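Local coordinates for protein Lv-ranaspumin (Lv-RSN-1) (Leptodactylus vastus, PDB 4K82) that probably acts as a surfactant that lowers surface tension and so helps to make and maintain the frog's foam nest, at residues Leu29-Ala34 / Asp133-Leu138; Val35-Tyr40 / Thr108-Val113; Cys114-Lys119 / Ile203-Pro208; Leu126-Gln131 / Glu164-Val169. One frame throughout, in Å; residues are numbered along the deposited sequence. Where two conformers were deposited one is given.

Contact 1: residues Leu29-Ala34 / Asp133-Leu138; sequences LLVELA and DLVKFL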
loop_
_atom_site.group_PDB
_atom_site.type_symbol
_atom_site.label_atom_id
_atom_site.label_comp_id
_atom_site.label_asym_id
_atom_site.label_seq_id
_atom_site.Cartn_x
_atom_site.Cartn_y
_atom_site.Cartn_z
ATOM N N LEU A 29 -8.940 -5.072 -3.151
ATOM C CA LEU A 29 -8.041 -6.191 -3.411
ATOM C C LEU A 29 -6.855 -5.835 -4.297
ATOM O O LEU A 29 -5.727 -6.163 -3.952
ATOM C CB LEU A 29 -8.795 -7.380 -3.997
ATOM C CG LEU A 29 -7.957 -8.640 -4.191
ATOM C CD1 LEU A 29 -7.339 -9.087 -2.868
ATOM C CD2 LEU A 29 -8.805 -9.753 -4.790
ATOM N N LEU A 30 -7.101 -5.183 -5.432
ATOM C CA LEU A 30 -6.003 -4.872 -6.356
ATOM C C LEU A 30 -4.943 -4.008 -5.672
ATOM O O LEU A 30 -3.740 -4.278 -5.767
ATOM C CB LEU A 30 -6.509 -4.182 -7.624
ATOM C CG LEU A 30 -5.371 -3.814 -8.589
ATOM C CD1 LEU A 30 -4.615 -5.059 -9.041
ATOM C CD2 LEU A 30 -5.873 -3.012 -9.792
ATOM N N VAL A 31 -5.389 -2.968 -4.979
ATOM C CA VAL A 31 -4.481 -2.087 -4.251
ATOM C C VAL A 31 -3.686 -2.853 -3.196
ATOM O O VAL A 31 -2.463 -2.704 -3.098
ATOM C CB VAL A 31 -5.254 -0.920 -3.599
ATOM C CG1 VAL A 31 -4.390 -0.198 -2.567
ATOM C CG2 VAL A 31 -5.758 0.046 -4.676
ATOM N N GLU A 32 -4.365 -3.724 -2.444
ATOM C CA GLU A 32 -3.702 -4.466 -1.382
ATOM C C GLU A 32 -2.674 -5.450 -1.938
ATOM O O GLU A 32 -1.603 -5.637 -1.351
ATOM C CB GLU A 32 -4.732 -5.202 -0.524
ATOM C CG GLU A 32 -5.633 -4.258 0.266
ATOM C CD GLU A 32 -6.672 -4.994 1.088
ATOM O OE1 GLU A 32 -7.400 -5.831 0.512
ATOM O OE2 GLU A 32 -6.755 -4.734 2.306
ATOM N N LEU A 33 -3.008 -6.089 -3.061
ATOM C CA LEU A 33 -2.087 -7.023 -3.688
ATOM C C LEU A 33 -0.872 -6.289 -4.218
ATOM O O LEU A 33 0.243 -6.808 -4.137
ATOM C CB LEU A 33 -2.753 -7.809 -4.827
ATOM C CG LEU A 33 -3.832 -8.782 -4.362
ATOM C CD1 LEU A 33 -4.430 -9.495 -5.572
ATOM C CD2 LEU A 33 -3.265 -9.784 -3.356
ATOM N N ALA A 34 -1.084 -5.096 -4.775
ATOM C CA ALA A 34 0.025 -4.313 -5.314
ATOM C C ALA A 34 1.001 -3.967 -4.191
ATOM O O ALA A 34 2.211 -4.051 -4.363
ATOM C CB ALA A 34 -0.487 -3.046 -6.000
ATOM N N ASP A 133 -1.555 -1.541 7.347
ATOM C CA ASP A 133 -1.919 -0.156 7.648
ATOM C C ASP A 133 -1.836 0.816 6.461
ATOM O O ASP A 133 -2.350 1.930 6.544
ATOM C CB ASP A 133 -1.071 0.384 8.806
ATOM C CG ASP A 133 -1.531 -0.127 10.159
ATOM O OD1 ASP A 133 -2.417 -1.004 10.194
ATOM O OD2 ASP A 133 -1.001 0.345 11.187
ATOM N N LEU A 134 -1.194 0.416 5.366
ATOM C CA LEU A 134 -0.979 1.364 4.266
ATOM C C LEU A 134 -2.283 1.782 3.579
ATOM O O LEU A 134 -2.517 2.971 3.342
ATOM C CB LEU A 134 0.035 0.827 3.242
ATOM C CG LEU A 134 0.432 1.828 2.142
ATOM C CD1 LEU A 134 0.813 3.178 2.732
ATOM C CD2 LEU A 134 1.592 1.283 1.306
ATOM N N VAL A 135 -3.134 0.811 3.266
ATOM C CA VAL A 135 -4.413 1.111 2.634
ATOM C C VAL A 135 -5.262 2.012 3.539
ATOM O O VAL A 135 -5.933 2.923 3.052
ATOM C CB VAL A 135 -5.177 -0.170 2.242
ATOM C CG1 VAL A 135 -6.515 0.176 1.602
ATOM C CG2 VAL A 135 -4.336 -1.007 1.291
ATOM N N LYS A 136 -5.195 1.768 4.849
ATOM C CA LYS A 136 -5.874 2.598 5.856
ATOM C C LYS A 136 -5.421 4.056 5.780
ATOM O O LYS A 136 -6.213 4.995 5.928
ATOM C CB LYS A 136 -5.540 2.090 7.259
ATOM C CG LYS A 136 -6.545 1.142 7.881
ATOM C CD LYS A 136 -6.266 0.956 9.377
ATOM C CE LYS A 136 -6.418 2.262 10.167
ATOM N NZ LYS A 136 -5.160 3.067 10.259
ATOM N N PHE A 137 -4.120 4.231 5.584
ATOM C CA PHE A 137 -3.507 5.547 5.472
ATOM C C PHE A 137 -4.026 6.270 4.230
ATOM O O PHE A 137 -4.362 7.468 4.274
ATOM C CB PHE A 137 -1.986 5.351 5.427
ATOM C CG PHE A 137 -1.191 6.614 5.211
ATOM C CD1 PHE A 137 -1.278 7.681 6.088
ATOM C CD2 PHE A 137 -0.299 6.697 4.157
ATOM C CE1 PHE A 137 -0.522 8.827 5.893
ATOM C CE2 PHE A 137 0.470 7.833 3.960
ATOM C CZ PHE A 137 0.355 8.902 4.826
ATOM N N LEU A 138 -4.115 5.541 3.124
ATOM C CA LEU A 138 -4.603 6.132 1.888
ATOM C C LEU A 138 -6.068 6.529 2.028
ATOM O O LEU A 138 -6.468 7.587 1.548
ATOM C CB LEU A 138 -4.405 5.185 0.705
ATOM C CG LEU A 138 -2.971 4.748 0.434
ATOM C CD1 LEU A 138 -2.973 3.741 -0.702
ATOM C CD2 LEU A 138 -2.113 5.956 0.087
#
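E32 and V31 meet V135 where the start of helix 29-42 passes helix 133-144. The contact is small, with 131 Å² buried over both sides. E32 makes the nearest approach. Its CB lies 4.6 Å from CG2 of V135. The next atom, CG, comes to 3.6 Å of the same methyl, and the two side chains cross at about a right angle. Beyond CG the chain runs on extended (chi2 179°) and the carboxylate leaves V135 behind. There OE2 forms a salt bridge with R64, at the end of helix 48-64. The acid thus packs with its methylene and spends its charge elsewhere. V31 adds the second touch, CG1 to V135 CG2 at 3.9 Å. V135 meets both residues with one branch because its CG1 stands anti to the backbone N (chi1 179°), which leaves CG2 to face helix 29-42. No hydrogen bond joins the two segments. On other sides of helix 133-144, L134 and F137 pack on M120 of helix 107-121, and L138 on helix 196-212. This is plain side-chain packing between two helices near the middle of a mainly helical fold.

Contact 2: residues Val35-Tyr40 / Thr108-Val113; sequences VIICAY and TVFNAV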
loop_
_atom_site.group_PDB
_atom_site.type_symbol
_atom_site.label_atom_id
_atom_site.label_comp_id
_atom_site.label_asym_id
_atom_site.label_seq_id
_atom_site.Cartn_x
_atom_site.Cartn_y
_atom_site.Cartn_z
ATOM N N VAL A 35 0.472 -3.585 -3.036
ATOM C CA VAL A 35 1.311 -3.289 -1.884
ATOM C C VAL A 35 2.151 -4.494 -1.479
ATOM O O VAL A 35 3.360 -4.380 -1.299
ATOM C CB VAL A 35 0.468 -2.826 -0.689
ATOM C CG1 VAL A 35 1.327 -2.723 0.559
ATOM C CG2 VAL A 35 -0.222 -1.496 -1.010
ATOM N N ILE A 36 1.513 -5.652 -1.359
ATOM C CA ILE A 36 2.214 -6.873 -0.982
ATOM C C ILE A 36 3.281 -7.268 -1.995
ATOM O O ILE A 36 4.431 -7.517 -1.634
ATOM C CB ILE A 36 1.217 -8.007 -0.807
ATOM C CG1 ILE A 36 0.313 -7.685 0.378
ATOM C CG2 ILE A 36 1.943 -9.339 -0.578
ATOM C CD1 ILE A 36 -0.919 -8.579 0.451
ATOM N N ILE A 37 2.896 -7.298 -3.265
ATOM C CA ILE A 37 3.826 -7.660 -4.326
ATOM C C ILE A 37 5.014 -6.695 -4.385
ATOM O O ILE A 37 6.171 -7.102 -4.454
ATOM C CB ILE A 37 3.106 -7.698 -5.688
ATOM C CG1 ILE A 37 2.206 -8.940 -5.755
ATOM C CG2 ILE A 37 4.113 -7.760 -6.821
ATOM C CD1 ILE A 37 1.095 -8.823 -6.791
ATOM N N CYS A 38 4.741 -5.409 -4.319
ATOM C CA CYS A 38 5.830 -4.463 -4.453
ATOM C C CYS A 38 6.695 -4.396 -3.195
ATOM O O CYS A 38 7.887 -4.148 -3.282
ATOM C CB CYS A 38 5.301 -3.105 -4.912
ATOM S SG CYS A 38 4.590 -3.256 -6.568
ATOM N N ALA A 39 6.106 -4.656 -2.030
ATOM C CA ALA A 39 6.896 -4.718 -0.809
ATOM C C ALA A 39 7.879 -5.875 -0.898
ATOM O O ALA A 39 9.062 -5.739 -0.590
ATOM C CB ALA A 39 5.992 -4.885 0.408
ATOM N N TYR A 40 7.381 -7.031 -1.318
ATOM C CA TYR A 40 8.250 -8.177 -1.494
ATOM C C TYR A 40 9.375 -7.890 -2.490
ATOM O O TYR A 40 10.537 -8.195 -2.225
ATOM C CB TYR A 40 7.442 -9.413 -1.925
ATOM C CG TYR A 40 8.282 -10.657 -1.908
ATOM C CD1 TYR A 40 9.108 -10.968 -2.981
ATOM C CD2 TYR A 40 8.282 -11.500 -0.809
ATOM C CE1 TYR A 40 9.910 -12.097 -2.959
ATOM C CE2 TYR A 40 9.080 -12.631 -0.782
ATOM C CZ TYR A 40 9.896 -12.913 -1.862
ATOM O OH TYR A 40 10.703 -14.036 -1.856
ATOM N N THR A 108 -2.247 1.061 -14.443
ATOM C CA THR A 108 -2.045 2.435 -14.009
ATOM C C THR A 108 -2.200 2.537 -12.493
ATOM O O THR A 108 -1.397 3.182 -11.817
ATOM C CB THR A 108 -3.014 3.403 -14.699
ATOM O OG1 THR A 108 -2.801 3.349 -16.116
ATOM C CG2 THR A 108 -2.780 4.821 -14.203
ATOM N N VAL A 109 -3.239 1.891 -11.964
ATOM C CA VAL A 109 -3.457 1.849 -10.524
ATOM C C VAL A 109 -2.360 1.019 -9.874
ATOM O O VAL A 109 -1.736 1.450 -8.904
ATOM C CB VAL A 109 -4.842 1.265 -10.172
ATOM C CG1 VAL A 109 -4.929 0.941 -8.685
ATOM C CG2 VAL A 109 -5.941 2.236 -10.568
ATOM N N PHE A 110 -2.109 -0.166 -10.426
ATOM C CA PHE A 110 -1.070 -1.036 -9.887
ATOM C C PHE A 110 0.281 -0.331 -9.771
ATOM O O PHE A 110 0.914 -0.355 -8.717
ATOM C CB PHE A 110 -0.915 -2.298 -10.739
ATOM C CG PHE A 110 -0.048 -3.347 -10.101
ATOM C CD1 PHE A 110 1.333 -3.284 -10.206
ATOM C CD2 PHE A 110 -0.613 -4.390 -9.380
ATOM C CE1 PHE A 110 2.138 -4.236 -9.609
ATOM C CE2 PHE A 110 0.193 -5.355 -8.788
ATOM C CZ PHE A 110 1.565 -5.276 -8.903
ATOM N N ASN A 111 0.716 0.303 -10.852
ATOM C CA ASN A 111 2.023 0.949 -10.860
ATOM C C ASN A 111 2.094 2.159 -9.932
ATOM O O ASN A 111 3.122 2.394 -9.292
ATOM C CB ASN A 111 2.431 1.332 -12.287
ATOM C CG ASN A 111 2.668 0.118 -13.166
ATOM O OD1 ASN A 111 2.950 -0.972 -12.664
ATOM N ND2 ASN A 111 2.556 0.296 -14.480
ATOM N N ALA A 112 0.996 2.907 -9.839
ATOM C CA ALA A 112 0.944 4.064 -8.951
ATOM C C ALA A 112 1.050 3.615 -7.499
ATOM O O ALA A 112 1.740 4.234 -6.695
ATOM C CB ALA A 112 -0.342 4.857 -9.170
ATOM N N VAL A 113 0.350 2.534 -7.165
ATOM C CA VAL A 113 0.438 1.960 -5.819
ATOM C C VAL A 113 1.842 1.410 -5.552
ATOM O O VAL A 113 2.398 1.577 -4.463
ATOM C CB VAL A 113 -0.602 0.841 -5.622
ATOM C CG1 VAL A 113 -0.382 0.139 -4.294
ATOM C CG2 VAL A 113 -2.021 1.407 -5.695
#
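This is a buried apolar contact between two helices, and a disulfide lies at its border. V35 and I37 with C38, on helix 29-42, meet F110 and V113 on helix 107-121. The short helix axes come within 10.0 Å and cross at -47°. V113 is one of the two residues of helix 107-121 that make the contact. Its CG1 meets V35 CG2 at 3.7 Å, with the two side chains at about a right angle. The same methyl is 4.0 Å from the backbone N of V35. F110 is the other. With its CG anti to the backbone N (chi1 -169°), the ring reaches across to helix 29-42. I37 approaches the ring at its edge, near the ring plane, with CD1 4.1 Å from F110 CE2. I37 CG2 is equally close to F110 CZ. In the conformer given, one of two modelled and so less certain, C38 SG lies 4.0 Å from F110 CE1 in an oblique sulfur-aromatic contact. With an alanine in place of F110, I37 and C38 would probably face a gap and lose their shared aromatic partner. The ring also packs on L30 and A34 and meets the ring of Y97. C38 is bonded to C114, one residue beyond V113. The contact is thus a disulfide-linked helix-helix interface in the core of a mainly helical protein.

Contact 3: residues Cys114-Lys119 / Ile203-Pro208; sequences CDVTKK and ILVLCP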
loop_
_atom_site.group_PDB
_atom_site.type_symbol
_atom_site.label_atom_id
_atom_site.label_comp_id
_atom_site.label_asym_id
_atom_site.label_seq_id
_atom_site.Cartn_x
_atom_site.Cartn_y
_atom_site.Cartn_z
ATOM N N CYS A 114 2.424 0.781 -6.565
ATOM C CA CYS A 114 3.754 0.213 -6.444
ATOM C C CYS A 114 4.788 1.301 -6.161
ATOM O O CYS A 114 5.641 1.156 -5.282
ATOM C CB CYS A 114 4.101 -0.527 -7.734
ATOM S SG CYS A 114 5.427 -1.729 -7.588
ATOM N N ASP A 115 4.704 2.399 -6.904
ATOM C CA ASP A 115 5.623 3.520 -6.705
ATOM C C ASP A 115 5.508 4.115 -5.296
ATOM O O ASP A 115 6.521 4.397 -4.648
ATOM C CB ASP A 115 5.426 4.589 -7.784
ATOM C CG ASP A 115 5.895 4.123 -9.163
ATOM O OD1 ASP A 115 6.573 3.071 -9.250
ATOM O OD2 ASP A 115 5.586 4.811 -10.160
ATOM N N VAL A 116 4.276 4.279 -4.813
ATOM C CA VAL A 116 4.058 4.742 -3.451
ATOM C C VAL A 116 4.640 3.784 -2.422
ATOM O O VAL A 116 5.285 4.203 -1.457
ATOM C CB VAL A 116 2.560 4.964 -3.171
ATOM C CG1 VAL A 116 2.293 5.009 -1.670
ATOM C CG2 VAL A 116 2.086 6.239 -3.853
ATOM N N THR A 117 4.427 2.488 -2.641
ATOM C CA THR A 117 4.933 1.487 -1.725
ATOM C C THR A 117 6.455 1.551 -1.636
ATOM O O THR A 117 7.022 1.436 -0.545
ATOM C CB THR A 117 4.457 0.061 -2.130
ATOM O OG1 THR A 117 3.026 0.013 -2.102
ATOM C CG2 THR A 117 5.010 -1.006 -1.188
ATOM N N LYS A 118 7.105 1.766 -2.778
ATOM C CA LYS A 118 8.554 1.902 -2.807
ATOM C C LYS A 118 9.013 3.070 -1.942
ATOM O O LYS A 118 9.938 2.933 -1.144
ATOM C CB LYS A 118 9.061 2.058 -4.244
ATOM C CG LYS A 118 8.902 0.796 -5.072
ATOM C CD LYS A 118 9.097 1.094 -6.545
ATOM C CE LYS A 118 10.524 1.501 -6.822
ATOM N NZ LYS A 118 10.728 1.952 -8.228
ATOM N N LYS A 119 8.339 4.205 -2.082
ATOM C CA LYS A 119 8.665 5.385 -1.300
ATOM C C LYS A 119 8.446 5.179 0.199
ATOM O O LYS A 119 9.239 5.636 1.022
ATOM C CB LYS A 119 7.897 6.594 -1.828
ATOM C CG LYS A 119 8.469 7.099 -3.152
ATOM C CD LYS A 119 7.510 8.045 -3.837
ATOM C CE LYS A 119 7.909 8.295 -5.280
ATOM N NZ LYS A 119 9.186 9.048 -5.357
ATOM N N ILE A 203 1.781 16.086 -1.796
ATOM C CA ILE A 203 1.289 16.803 -2.964
ATOM C C ILE A 203 1.622 16.136 -4.305
ATOM O O ILE A 203 0.774 16.071 -5.198
ATOM C CB ILE A 203 1.784 18.264 -2.936
ATOM C CG1 ILE A 203 1.196 18.982 -1.712
ATOM C CG2 ILE A 203 1.446 18.984 -4.240
ATOM C CD1 ILE A 203 1.921 20.263 -1.321
ATOM N N LEU A 204 2.842 15.632 -4.446
ATOM C CA LEU A 204 3.277 15.082 -5.728
ATOM C C LEU A 204 2.911 13.613 -5.919
ATOM O O LEU A 204 2.778 13.144 -7.052
ATOM C CB LEU A 204 4.793 15.231 -5.890
ATOM C CG LEU A 204 5.360 16.628 -6.131
ATOM C CD1 LEU A 204 6.879 16.574 -6.115
ATOM C CD2 LEU A 204 4.852 17.175 -7.454
ATOM N N VAL A 205 2.751 12.894 -4.814
ATOM C CA VAL A 205 2.667 11.439 -4.858
ATOM C C VAL A 205 1.370 10.902 -4.245
ATOM O O VAL A 205 0.553 10.268 -4.923
ATOM C CB VAL A 205 3.884 10.810 -4.144
ATOM C CG1 VAL A 205 3.812 9.316 -4.198
ATOM C CG2 VAL A 205 5.207 11.301 -4.784
ATOM N N LEU A 206 1.170 11.172 -2.964
ATOM C CA LEU A 206 0.042 10.558 -2.248
ATOM C C LEU A 206 -1.333 11.084 -2.676
ATOM O O LEU A 206 -2.265 10.303 -2.924
ATOM C CB LEU A 206 0.230 10.691 -0.736
ATOM C CG LEU A 206 1.392 9.883 -0.152
ATOM C CD1 LEU A 206 1.645 10.288 1.294
ATOM C CD2 LEU A 206 1.108 8.378 -0.262
ATOM N N CYS A 207 -1.486 12.398 -2.747
ATOM C CA CYS A 207 -2.787 12.937 -3.140
ATOM C C CYS A 207 -3.195 12.536 -4.570
ATOM O O CYS A 207 -4.344 12.184 -4.807
ATOM C CB CYS A 207 -2.868 14.450 -2.904
ATOM S SG CYS A 207 -3.063 14.897 -1.135
ATOM N N PRO A 208 -2.252 12.550 -5.524
ATOM C CA PRO A 208 -2.653 12.054 -6.845
ATOM C C PRO A 208 -3.034 10.571 -6.830
ATOM O O PRO A 208 -3.940 10.168 -7.557
ATOM C CB PRO A 208 -1.399 12.285 -7.691
ATOM C CG PRO A 208 -0.741 13.449 -7.045
ATOM C CD PRO A 208 -0.939 13.227 -5.576
#
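V116 of helix 107-121 packs on V205 and L206 of helix 196-212, and the K119 chain crosses V205 at a slant on the exposed side. Apolar methyl contacts come first. V116 CG2 meets V205 CG1 at 3.5 Å, the two side chains running side by side and pointing opposite ways. V116 CG1 meets L206 CD2 at 3.8 Å, here at about a right angle. V116 can touch two neighbours because its branches divide: CG1 is anti to the backbone N (chi1 162°) and goes to L206, while CG2 goes to V205. The second kind is aliphatic contact by a charged residue. K119 CD lies 3.9 Å from V205 CG1, and K119 CE is 4.1 Å from V205 CG2. The methylenes of the lysine thus cover both methyls of the valine. No hydrogen bond spans the segments. The third feature is backbone shape. Residues 203-206 make a wider pi-type turn, and the helix is kinked at P208, whose N has no hydrogen to give to the turn before. Covalent links lie nearby: C114 is bonded to C38 and C207 to C146. L206 also packs on F137, L138 and L141 of helix 133-144. The short axes are 10.3 Å apart, with 126° between their directions. This is a steeply crossed helix pair, apolar inside and edged by a lysine, in a disulfide-rich helical fold.

Contact 4: residues Leu126-Gln131 / Glu164-Val169; sequences LPKILQ and ERLPCV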
loop_
_atom_site.group_PDB
_atom_site.type_symbol
_atom_site.label_atom_id
_atom_site.label_comp_id
_atom_site.label_asym_id
_atom_site.label_seq_id
_atom_site.Cartn_x
_atom_site.Cartn_y
_atom_site.Cartn_z
ATOM N N LEU A 126 8.038 -0.487 6.473
ATOM C CA LEU A 126 7.703 -1.906 6.356
ATOM C C LEU A 126 6.881 -2.501 7.520
ATOM O O LEU A 126 5.854 -3.124 7.274
ATOM C CB LEU A 126 8.949 -2.754 6.078
ATOM C CG LEU A 126 8.649 -4.242 5.990
ATOM C CD1 LEU A 126 7.857 -4.548 4.733
ATOM C CD2 LEU A 126 9.936 -5.042 6.039
ATOM N N PRO A 127 7.313 -2.306 8.785
ATOM C CA PRO A 127 6.532 -2.877 9.893
ATOM C C PRO A 127 5.050 -2.500 9.880
ATOM O O PRO A 127 4.220 -3.295 10.338
ATOM C CB PRO A 127 7.212 -2.294 11.135
ATOM C CG PRO A 127 8.610 -2.076 10.708
ATOM C CD PRO A 127 8.533 -1.636 9.279
ATOM N N LYS A 128 4.723 -1.319 9.359
ATOM C CA LYS A 128 3.330 -0.884 9.268
ATOM C C LYS A 128 2.621 -1.381 7.997
ATOM O O LYS A 128 1.415 -1.637 8.012
ATOM C CB LYS A 128 3.248 0.644 9.373
ATOM C CG LYS A 128 3.485 1.199 10.782
ATOM C CD LYS A 128 2.234 1.095 11.648
ATOM C CE LYS A 128 2.511 1.443 13.108
ATOM N NZ LYS A 128 2.899 2.867 13.311
ATOM N N ILE A 129 3.371 -1.503 6.902
ATOM C CA ILE A 129 2.881 -2.130 5.677
ATOM C C ILE A 129 2.480 -3.571 6.008
ATOM O O ILE A 129 1.443 -4.074 5.545
ATOM C CB ILE A 129 3.976 -2.129 4.582
ATOM C CG1 ILE A 129 4.109 -0.738 3.965
ATOM C CG2 ILE A 129 3.672 -3.154 3.501
ATOM C CD1 ILE A 129 5.292 -0.602 3.020
ATOM N N LEU A 130 3.304 -4.227 6.827
ATOM C CA LEU A 130 3.022 -5.590 7.279
ATOM C C LEU A 130 1.741 -5.703 8.095
ATOM O O LEU A 130 1.096 -6.753 8.108
ATOM C CB LEU A 130 4.198 -6.156 8.093
ATOM C CG LEU A 130 5.557 -6.238 7.385
ATOM C CD1 LEU A 130 6.626 -6.782 8.328
ATOM C CD2 LEU A 130 5.490 -7.065 6.104
ATOM N N GLN A 131 1.373 -4.630 8.787
ATOM C CA GLN A 131 0.169 -4.637 9.606
ATOM C C GLN A 131 -1.065 -4.326 8.779
ATOM O O GLN A 131 -2.174 -4.253 9.310
ATOM C CB GLN A 131 0.296 -3.630 10.744
ATOM C CG GLN A 131 1.383 -3.964 11.748
ATOM C CD GLN A 131 1.760 -2.768 12.604
ATOM O OE1 GLN A 131 1.148 -1.705 12.503
ATOM N NE2 GLN A 131 2.771 -2.935 13.450
ATOM N N GLU A 164 0.458 10.756 13.129
ATOM C CA GLU A 164 0.831 10.268 14.447
ATOM C C GLU A 164 0.727 8.744 14.532
ATOM O O GLU A 164 1.457 8.106 15.292
ATOM C CB GLU A 164 -0.006 10.932 15.536
ATOM C CG GLU A 164 0.714 10.947 16.863
ATOM C CD GLU A 164 -0.038 11.698 17.924
ATOM O OE1 GLU A 164 -1.286 11.647 17.907
ATOM O OE2 GLU A 164 0.626 12.343 18.768
ATOM N N ARG A 165 -0.164 8.164 13.733
ATOM C CA ARG A 165 -0.326 6.711 13.698
ATOM C C ARG A 165 0.646 6.047 12.725
ATOM O O ARG A 165 0.879 4.838 12.788
ATOM C CB ARG A 165 -1.764 6.344 13.338
ATOM C CG ARG A 165 -2.814 7.059 14.170
ATOM C CD ARG A 165 -4.207 6.665 13.702
ATOM N NE ARG A 165 -4.279 6.677 12.243
ATOM C CZ ARG A 165 -5.113 7.431 11.534
ATOM N NH1 ARG A 165 -5.978 8.233 12.145
ATOM N NH2 ARG A 165 -5.090 7.370 10.210
ATOM N N LEU A 166 1.218 6.836 11.825
ATOM C CA LEU A 166 2.213 6.310 10.900
ATOM C C LEU A 166 3.484 7.171 10.892
ATOM O O LEU A 166 3.810 7.780 9.870
ATOM C CB LEU A 166 1.618 6.215 9.492
ATOM C CG LEU A 166 2.390 5.404 8.447
ATOM C CD1 LEU A 166 2.218 3.913 8.664
ATOM C CD2 LEU A 166 1.966 5.793 7.040
ATOM N N PRO A 167 4.217 7.205 12.026
ATOM C CA PRO A 167 5.350 8.125 12.199
ATOM C C PRO A 167 6.538 7.836 11.289
ATOM O O PRO A 167 7.345 8.723 11.037
ATOM C CB PRO A 167 5.751 7.927 13.667
ATOM C CG PRO A 167 5.239 6.580 14.032
ATOM C CD PRO A 167 3.974 6.409 13.245
ATOM N N CYS A 168 6.646 6.601 10.817
ATOM C CA CYS A 168 7.697 6.232 9.881
ATOM C C CYS A 168 7.730 7.136 8.637
ATOM O O CYS A 168 8.803 7.435 8.111
ATOM C CB CYS A 168 7.550 4.756 9.494
ATOM S SG CYS A 168 5.831 4.156 9.417
ATOM N N VAL A 169 6.562 7.593 8.186
ATOM C CA VAL A 169 6.487 8.442 6.996
ATOM C C VAL A 169 7.114 9.816 7.237
ATOM O O VAL A 169 7.485 10.509 6.288
ATOM C CB VAL A 169 5.045 8.590 6.462
ATOM C CG1 VAL A 169 4.365 9.782 7.092
ATOM C CG2 VAL A 169 5.054 8.750 4.958
HETATM O O HOH W 1 5.510 3.869 11.959
#
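K128 reaches from the short helix 126-129 to R165 and the residues after it, where helix 152-165 gives way to a 3-10 turn at 167-169. The contact is a lysine bound to a main-chain carbonyl at a helix-to-turn junction, near the surface of the mainly helical fold. K128 and L166 lie alongside, head to tail. L166 CD1 presses on K128 CB at 3.5 Å, a tight carbon contact, and lies 3.7 Å from K128 CG. The lysine chain bends at chi2 (-81°), runs straight through chi3 and bends again at chi4. This path takes NZ over to the R165 carbonyl. The NZ to R165 O hydrogen bond is 2.9 Å long. The C=O to NZ angle is 145°, and NZ is tilted 32° from the carbonyl plane. P167 crosses the end of the lysine at about a right angle, its CD 3.7 Å from K128 NZ. A methionine in place of K128 would probably leave the R165 carbonyl without this donor. The R165 guanidinium turns away to a salt bridge with D140. L166 packs inward on M120 and F137. C168, modelled in two conformers, forms a disulfide with C125, just before helix 126-129. A water, of less certain place because C168 has two conformers, accepts from K128 NZ at 3.1 Å and from C168 N at 3.2 Å.

Contact 2 is fully buried, contacts 1 and 3 are partly buried, and contact 4 lies at the surface. Contacts 1 and 2 share helix 29-42, and contacts 2 and 3 share helix 107-121. The C38-C114 disulfide joins contact 2 to contact 3. A34 packs on V113 and F110, so contacts 1 and 2 run together, while F137 and L138 touch L206 between contacts 1 and 3. F137 also meets L166 of contact 4. The chemistry follows the place. Contact 2 is methyls, ring and sulfur. Contacts 1 and 3 each add the methylenes of a charged residue. Only contact 4 has a hydrogen bond across its segments, with a less certain water beside it.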